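Local coordinates for protein 6-aminohexanoate-cyclic-dimer hydrolase (Arthrobacter sp., PDB 3A2Q) that hydrolyses the cyclic dimer of 6-aminohexanoate, a by-product of nylon-6 manufacture, to the linear dimer, as a member of the amidase family, at residues A[10-18]-A[61-69]; A[102-112]-A[225-234]. The protein carries 1 engineered substitution. One frame throughout, in Å; residues are numbered along the deposited sequence.

Contact 1: residues A[10-18]-A[61-69]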
# COMPACT_ATOMS: atom_id res chain seq x y z
N ALA A 10 -14.90 -7.45 -5.30
CA ALA A 10 -15.48 -6.40 -6.14
C ALA A 10 -16.11 -6.94 -7.42
O ALA A 10 -17.18 -6.47 -7.83
CB ALA A 10 -14.43 -5.35 -6.47
N THR A 11 -15.46 -7.91 -8.05
CA THR A 11 -15.97 -8.48 -9.28
C THR A 11 -17.32 -9.16 -9.05
O THR A 11 -18.26 -8.99 -9.83
CB THR A 11 -14.98 -9.51 -9.86
OG1 THR A 11 -13.74 -8.87 -10.14
CG2 THR A 11 -15.54 -10.12 -11.15
N ALA A 12 -17.42 -9.94 -7.97
CA ALA A 12 -18.66 -10.63 -7.65
C ALA A 12 -19.75 -9.65 -7.24
O ALA A 12 -20.92 -9.84 -7.57
CB ALA A 12 -18.43 -11.66 -6.55
N GLN A 13 -19.38 -8.61 -6.51
CA GLN A 13 -20.34 -7.60 -6.07
C GLN A 13 -20.89 -6.81 -7.24
O GLN A 13 -22.05 -6.40 -7.24
CB GLN A 13 -19.71 -6.64 -5.07
CG GLN A 13 -19.51 -7.24 -3.69
CD GLN A 13 -19.03 -6.21 -2.70
OE1 GLN A 13 -19.49 -5.08 -2.70
NE2 GLN A 13 -18.10 -6.62 -1.84
N ALA A 14 -20.04 -6.58 -8.24
CA ALA A 14 -20.45 -5.85 -9.43
C ALA A 14 -21.45 -6.68 -10.22
O ALA A 14 -22.42 -6.16 -10.76
CB ALA A 14 -19.24 -5.52 -10.29
N GLU A 15 -21.20 -7.99 -10.27
CA GLU A 15 -22.08 -8.90 -10.99
C GLU A 15 -23.44 -9.05 -10.32
O GLU A 15 -24.45 -9.19 -10.99
CB GLU A 15 -21.41 -10.28 -11.13
CG GLU A 15 -20.36 -10.33 -12.22
CD GLU A 15 -19.61 -11.65 -12.25
OE1 GLU A 15 -20.26 -12.72 -12.27
OE2 GLU A 15 -18.36 -11.62 -12.25
N LEU A 16 -23.46 -9.01 -8.99
CA LEU A 16 -24.72 -9.12 -8.27
C LEU A 16 -25.61 -7.94 -8.64
O LEU A 16 -26.83 -8.07 -8.69
CB LEU A 16 -24.48 -9.15 -6.76
CG LEU A 16 -23.90 -10.46 -6.19
CD1 LEU A 16 -23.70 -10.33 -4.69
CD2 LEU A 16 -24.84 -11.61 -6.50
N VAL A 17 -25.00 -6.80 -8.90
CA VAL A 17 -25.74 -5.61 -9.28
C VAL A 17 -26.15 -5.67 -10.74
O VAL A 17 -27.27 -5.30 -11.10
CB VAL A 17 -24.91 -4.33 -9.05
CG1 VAL A 17 -25.65 -3.12 -9.59
CG2 VAL A 17 -24.63 -4.15 -7.56
N ARG A 18 -25.24 -6.13 -11.59
CA ARG A 18 -25.49 -6.24 -13.02
C ARG A 18 -26.54 -7.32 -13.27
O ARG A 18 -27.44 -7.15 -14.09
CB ARG A 18 -24.21 -6.63 -13.76
CG ARG A 18 -24.22 -6.31 -15.24
CD ARG A 18 -23.17 -7.14 -15.99
NE ARG A 18 -21.97 -7.39 -15.19
CZ ARG A 18 -21.18 -6.44 -14.68
NH1 ARG A 18 -21.46 -5.16 -14.88
NH2 ARG A 18 -20.12 -6.78 -13.97
N SER A 61 -21.74 3.98 -13.72
CA SER A 61 -21.86 3.14 -14.91
C SER A 61 -20.50 2.56 -15.28
O SER A 61 -19.48 3.25 -15.22
CB SER A 61 -22.40 3.96 -16.08
OG SER A 61 -21.53 5.02 -16.42
N GLY A 62 -20.49 1.29 -15.68
CA GLY A 62 -19.24 0.64 -16.05
C GLY A 62 -19.14 -0.78 -15.51
O GLY A 62 -20.11 -1.30 -14.95
N PRO A 63 -17.98 -1.43 -15.65
CA PRO A 63 -17.76 -2.81 -15.18
C PRO A 63 -17.90 -3.00 -13.66
O PRO A 63 -17.98 -4.12 -13.19
CB PRO A 63 -16.34 -3.12 -15.67
CG PRO A 63 -15.69 -1.77 -15.77
CD PRO A 63 -16.79 -0.92 -16.35
N PHE A 64 -17.91 -1.90 -12.91
CA PHE A 64 -18.04 -1.97 -11.46
C PHE A 64 -19.07 -0.96 -10.95
O PHE A 64 -18.96 -0.48 -9.82
CB PHE A 64 -16.68 -1.71 -10.80
CG PHE A 64 -15.68 -2.80 -11.02
CD1 PHE A 64 -15.72 -3.96 -10.25
CD2 PHE A 64 -14.74 -2.70 -12.04
CE1 PHE A 64 -14.82 -5.00 -10.49
CE2 PHE A 64 -13.84 -3.73 -12.28
CZ PHE A 64 -13.88 -4.89 -11.50
N ALA A 65 -20.07 -0.67 -11.77
CA ALA A 65 -21.10 0.29 -11.38
C ALA A 65 -21.73 -0.07 -10.04
O ALA A 65 -22.25 -1.17 -9.86
CB ALA A 65 -22.18 0.35 -12.46
N GLY A 66 -21.68 0.87 -9.09
CA GLY A 66 -22.27 0.65 -7.78
C GLY A 66 -21.36 0.08 -6.70
O GLY A 66 -21.73 0.08 -5.53
N VAL A 67 -20.18 -0.40 -7.08
CA VAL A 67 -19.27 -0.97 -6.10
C VAL A 67 -18.53 0.11 -5.33
O VAL A 67 -17.89 0.99 -5.92
CB VAL A 67 -18.24 -1.90 -6.75
CG1 VAL A 67 -17.37 -2.55 -5.67
CG2 VAL A 67 -18.95 -2.97 -7.57
N PRO A 68 -18.60 0.07 -3.99
CA PRO A 68 -17.93 1.06 -3.15
C PRO A 68 -16.43 0.79 -3.02
O PRO A 68 -15.98 -0.35 -3.13
CB PRO A 68 -18.63 0.91 -1.79
CG PRO A 68 -19.90 0.14 -2.11
CD PRO A 68 -19.46 -0.80 -3.17
N TYR A 69 -15.67 1.86 -2.79
CA TYR A 69 -14.23 1.75 -2.59
C TYR A 69 -13.80 2.86 -1.64
O TYR A 69 -14.51 3.85 -1.46
CB TYR A 69 -13.47 1.85 -3.92
CG TYR A 69 -13.10 3.24 -4.36
CD1 TYR A 69 -11.83 3.76 -4.10
CD2 TYR A 69 -14.00 4.04 -5.06
CE1 TYR A 69 -11.47 5.04 -4.53
CE2 TYR A 69 -13.65 5.32 -5.49
CZ TYR A 69 -12.38 5.81 -5.23
OH TYR A 69 -12.03 7.06 -5.66
O HOH W 1 -22.41 -3.17 -11.38

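Contact 2: residues A[102-112]-A[225-234]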
# COMPACT_ATOMS: atom_id res chain seq x y z
N TYR A 102 -6.45 12.18 -10.75
CA TYR A 102 -6.75 11.32 -11.89
C TYR A 102 -7.25 9.95 -11.42
O TYR A 102 -8.18 9.40 -12.00
CB TYR A 102 -5.50 11.14 -12.76
CG TYR A 102 -5.07 12.38 -13.51
CD1 TYR A 102 -3.72 12.73 -13.59
CD2 TYR A 102 -6.00 13.20 -14.16
CE1 TYR A 102 -3.31 13.85 -14.31
CE2 TYR A 102 -5.60 14.33 -14.88
CZ TYR A 102 -4.25 14.65 -14.95
OH TYR A 102 -3.82 15.74 -15.68
N PHE A 103 -6.63 9.42 -10.37
CA PHE A 103 -7.02 8.12 -9.83
C PHE A 103 -8.51 8.12 -9.49
O PHE A 103 -9.24 7.21 -9.87
CB PHE A 103 -6.23 7.81 -8.54
CG PHE A 103 -6.47 6.42 -7.99
CD1 PHE A 103 -5.65 5.36 -8.36
CD2 PHE A 103 -7.53 6.17 -7.13
CE1 PHE A 103 -5.87 4.07 -7.86
CE2 PHE A 103 -7.77 4.89 -6.63
CZ PHE A 103 -6.94 3.84 -6.99
N VAL A 104 -8.95 9.16 -8.78
CA VAL A 104 -10.35 9.28 -8.38
C VAL A 104 -11.29 9.37 -9.58
O VAL A 104 -12.35 8.75 -9.59
CB VAL A 104 -10.56 10.51 -7.46
CG1 VAL A 104 -12.04 10.73 -7.20
CG2 VAL A 104 -9.83 10.29 -6.15
N GLN A 105 -10.90 10.13 -10.60
CA GLN A 105 -11.74 10.26 -11.79
C GLN A 105 -11.88 8.93 -12.52
O GLN A 105 -12.96 8.56 -12.96
CB GLN A 105 -11.15 11.30 -12.75
CG GLN A 105 -10.98 12.68 -12.15
CD GLN A 105 -10.49 13.69 -13.17
OE1 GLN A 105 -9.56 13.41 -13.94
NE2 GLN A 105 -11.10 14.86 -13.18
N ARG A 106 -10.76 8.21 -12.63
CA ARG A 106 -10.74 6.91 -13.30
C ARG A 106 -11.65 5.90 -12.61
O ARG A 106 -12.35 5.13 -13.27
CB ARG A 106 -9.31 6.35 -13.34
CG ARG A 106 -8.39 6.98 -14.39
CD ARG A 106 -8.91 6.74 -15.80
NE ARG A 106 -7.91 7.04 -16.83
CZ ARG A 106 -6.86 6.26 -17.10
NH1 ARG A 106 -6.67 5.13 -16.43
NH2 ARG A 106 -6.00 6.62 -18.05
N MET A 107 -11.64 5.89 -11.28
CA MET A 107 -12.48 4.97 -10.51
C MET A 107 -13.97 5.25 -10.71
O MET A 107 -14.77 4.33 -10.89
CB MET A 107 -12.14 5.07 -9.02
CG MET A 107 -10.78 4.46 -8.64
SD MET A 107 -10.71 2.67 -8.90
CE MET A 107 -11.47 2.10 -7.36
N ARG A 108 -14.34 6.53 -10.66
CA ARG A 108 -15.73 6.93 -10.84
C ARG A 108 -16.24 6.58 -12.24
O ARG A 108 -17.37 6.13 -12.40
CB ARG A 108 -15.90 8.43 -10.59
CG ARG A 108 -17.35 8.89 -10.62
CD ARG A 108 -17.50 10.34 -10.17
NE ARG A 108 -16.90 11.29 -11.11
CZ ARG A 108 -15.91 12.11 -10.81
NH1 ARG A 108 -15.37 12.11 -9.59
NH2 ARG A 108 -15.44 12.95 -11.72
N ALA A 109 -15.40 6.79 -13.25
CA ALA A 109 -15.77 6.49 -14.62
C ALA A 109 -15.98 4.99 -14.80
O ALA A 109 -16.73 4.55 -15.67
CB ALA A 109 -14.69 6.98 -15.58
N ALA A 110 -15.31 4.20 -13.96
CA ALA A 110 -15.41 2.75 -14.02
C ALA A 110 -16.68 2.24 -13.34
O ALA A 110 -17.07 1.09 -13.54
CB ALA A 110 -14.19 2.12 -13.36
N GLY A 111 -17.32 3.09 -12.54
CA GLY A 111 -18.54 2.68 -11.87
C GLY A 111 -18.43 2.56 -10.36
O GLY A 111 -19.42 2.28 -9.68
N PHE A 112 -17.22 2.76 -9.82
CA PHE A 112 -17.00 2.68 -8.38
C PHE A 112 -17.57 3.92 -7.70
O PHE A 112 -17.65 4.98 -8.32
CB PHE A 112 -15.49 2.60 -8.09
CG PHE A 112 -14.87 1.26 -8.40
CD1 PHE A 112 -15.08 0.17 -7.55
CD2 PHE A 112 -14.06 1.09 -9.52
CE1 PHE A 112 -14.50 -1.07 -7.83
CE2 PHE A 112 -13.48 -0.15 -9.80
CZ PHE A 112 -13.69 -1.23 -8.95
N LEU A 225 -8.56 -3.62 -11.35
CA LEU A 225 -8.26 -2.27 -10.87
C LEU A 225 -7.14 -1.64 -11.70
O LEU A 225 -7.18 -0.45 -11.99
CB LEU A 225 -7.85 -2.32 -9.40
CG LEU A 225 -9.00 -2.64 -8.45
CD1 LEU A 225 -8.46 -3.02 -7.08
CD2 LEU A 225 -9.93 -1.44 -8.37
N LEU A 226 -6.14 -2.44 -12.05
CA LEU A 226 -5.02 -1.94 -12.85
C LEU A 226 -5.52 -1.46 -14.20
O LEU A 226 -5.06 -0.45 -14.72
CB LEU A 226 -3.99 -3.05 -13.06
CG LEU A 226 -3.00 -3.27 -11.91
CD1 LEU A 226 -2.14 -4.48 -12.20
CD2 LEU A 226 -2.15 -2.02 -11.75
N ASP A 227 -6.47 -2.19 -14.78
CA ASP A 227 -7.02 -1.81 -16.08
C ASP A 227 -7.77 -0.50 -15.97
O ASP A 227 -7.91 0.23 -16.95
CB ASP A 227 -7.96 -2.90 -16.60
CG ASP A 227 -7.24 -4.19 -16.94
OD1 ASP A 227 -6.04 -4.13 -17.27
OD2 ASP A 227 -7.89 -5.26 -16.88
N VAL A 228 -8.24 -0.19 -14.77
CA VAL A 228 -8.99 1.03 -14.54
C VAL A 228 -8.14 2.28 -14.30
O VAL A 228 -8.38 3.33 -14.91
CB VAL A 228 -9.95 0.88 -13.33
CG1 VAL A 228 -10.69 2.18 -13.06
CG2 VAL A 228 -10.94 -0.25 -13.59
N VAL A 229 -7.12 2.16 -13.44
CA VAL A 229 -6.31 3.32 -13.09
C VAL A 229 -4.92 3.48 -13.68
O VAL A 229 -4.22 4.43 -13.34
CB VAL A 229 -6.17 3.43 -11.55
CG1 VAL A 229 -7.55 3.44 -10.89
CG2 VAL A 229 -5.34 2.25 -11.02
N SER A 230 -4.51 2.57 -14.56
CA SER A 230 -3.17 2.66 -15.14
C SER A 230 -3.07 3.54 -16.39
O SER A 230 -4.07 3.96 -16.97
CB SER A 230 -2.67 1.25 -15.47
OG SER A 230 -2.55 0.47 -14.29
N GLY A 231 -1.83 3.84 -16.79
CA GLY A 231 -1.62 4.66 -17.98
C GLY A 231 -0.97 6.01 -17.74
O GLY A 231 -1.15 6.62 -16.68
N HIS A 232 -0.22 6.48 -18.73
CA HIS A 232 0.46 7.77 -18.63
C HIS A 232 -0.51 8.95 -18.72
O HIS A 232 -1.33 9.02 -19.64
CB HIS A 232 1.49 7.92 -19.75
CG HIS A 232 2.24 9.22 -19.72
ND1 HIS A 232 3.20 9.50 -18.77
CD2 HIS A 232 2.13 10.32 -20.49
CE1 HIS A 232 3.65 10.73 -18.95
NE2 HIS A 232 3.01 11.25 -19.99
N ARG A 233 -0.40 9.88 -17.78
CA ARG A 233 -1.24 11.07 -17.77
C ARG A 233 -0.31 12.28 -17.89
O ARG A 233 0.88 12.18 -17.60
CB ARG A 233 -2.05 11.18 -16.46
CG ARG A 233 -2.93 9.97 -16.13
CD ARG A 233 -3.83 9.54 -17.29
NE ARG A 233 -4.80 10.56 -17.70
CZ ARG A 233 -5.95 10.82 -17.09
NH1 ARG A 233 -6.31 10.14 -16.01
NH2 ARG A 233 -6.75 11.77 -17.57
N PRO A 234 -0.85 13.43 -18.31
CA PRO A 234 -0.03 14.64 -18.45
C PRO A 234 0.78 15.01 -17.21
O PRO A 234 0.23 15.16 -16.12
CB PRO A 234 -1.07 15.72 -18.81
CG PRO A 234 -2.15 14.94 -19.49
CD PRO A 234 -2.26 13.70 -18.65
O HOH W 2 -9.02 10.88 -15.47

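Contact 1: residues A[10-18]-A[61-69]
Val67 and Phe64 pack against one face of helix 10-18 at Ala10 and Ala14, small residues one turn apart that let the loop come close. Although Phe64 sets out away from the helix, its ring comes back to it, with CG anti to the carbonyl carbon (chi1 -69°). Beyond CB, CG and its ring stack on Phe112. CD1 then lies 3.9 Å from Ala14 CB. CE1, farther out, reaches Ala10 CB at 4.1 Å and touches Thr11 N, so the ring presents an edge to the Ala10-Thr11 peptide. Beside it, Val67 spreads its two branches along the helix: CG1 meets Ala10 CB, while CG2 sits 3.7 Å from Ala14 CB. Polar links are few. At the outer end a weak bond runs from Arg18 NH2 to Pro63 O (3.5 Å), arriving in the guanidinium plane, and a water donates to both Ala14 O and Ala65 O. The hydroxyl of Thr11 turns to Asp221. Two turns, type I from Gly62 and type II from Phe64, shape the loop before strand 68-72. The N-terminal helix thus covers the lead-in to this strand, with helix 24-42 touching Val17 and Ala65, and helix 219-229 meeting Thr11 and Phe64.

Contact 2: residues A[102-112]-A[225-234]
Leu225 opens the second segment by resting CD2 against both Met107 CE, 4.0 Å away, and Phe112 CZ, the methionine methyl lying over that ring. One turn on, Val228 sets CG1 against Ala110 CB at 3.5 Å, while its carbonyl turns to Arg106. Val229 follows with CG1 over one face of the Phe103 ring, a CH-pi contact 3.9 Å from the centroid; the same methyl touches Met107 SD. Helix 219-229 ends here, and Ser230 OG bonds back to Leu226 O. Arg106, bent at chi2, grips the helix end: NH1 donates to Val228 O and, more straightly (162°) and in the guanidinium plane, to Ser230 O, both at 2.9 Å. With an alanine in place of Arg106, the carbonyls of Val228 and Ser230 would probably lose the donor they share, and the turn out of the helix a clamp. Arg233 folds back to place CZ over the Tyr102 face, a cation-pi contact 4.1 Å from the centroid with ring and guanidinium planes tilted by 36°. Its NH1 reaches Gln105 OE1 through a water, and Pro234 CD ends the run near Tyr102 OH. Segments 102-110 and 225-229 cross at 116°; apolar side chains fill their junction, while Arg106 and, beyond the helix end, Arg233 lie at its partly exposed side. Arg106 NE and Arg233 NH1 are 3.6 Å apart, but carbonyls, ring face and water probably offset the repulsion.

In the fold
Both contacts lie in the same part of the amidase fold, their centres about 15 Å apart, and both combine buried apolar residues with a more exposed arginine margin. They meet directly: beside the Phe64-Phe112 stack, probable backbone hydrogen bonds join Phe64 to Ala110 and Gly66 to Gly111, tying the turns of contact 1 to the Schellman end of helix 102-110. Helix 219-229 forms one side of contact 2 and also touches contact 1. Contact 1, farther from the chain centre, is smaller and mainly apolar, with one weak arginine bond. Contact 2 buries more surface and adds strong guanidinium-carbonyl bonds and a cation-pi pair; the side chain of Phe103 lies about 9 Å from that of Lys72, which by similarity probably belongs to the charge relay system.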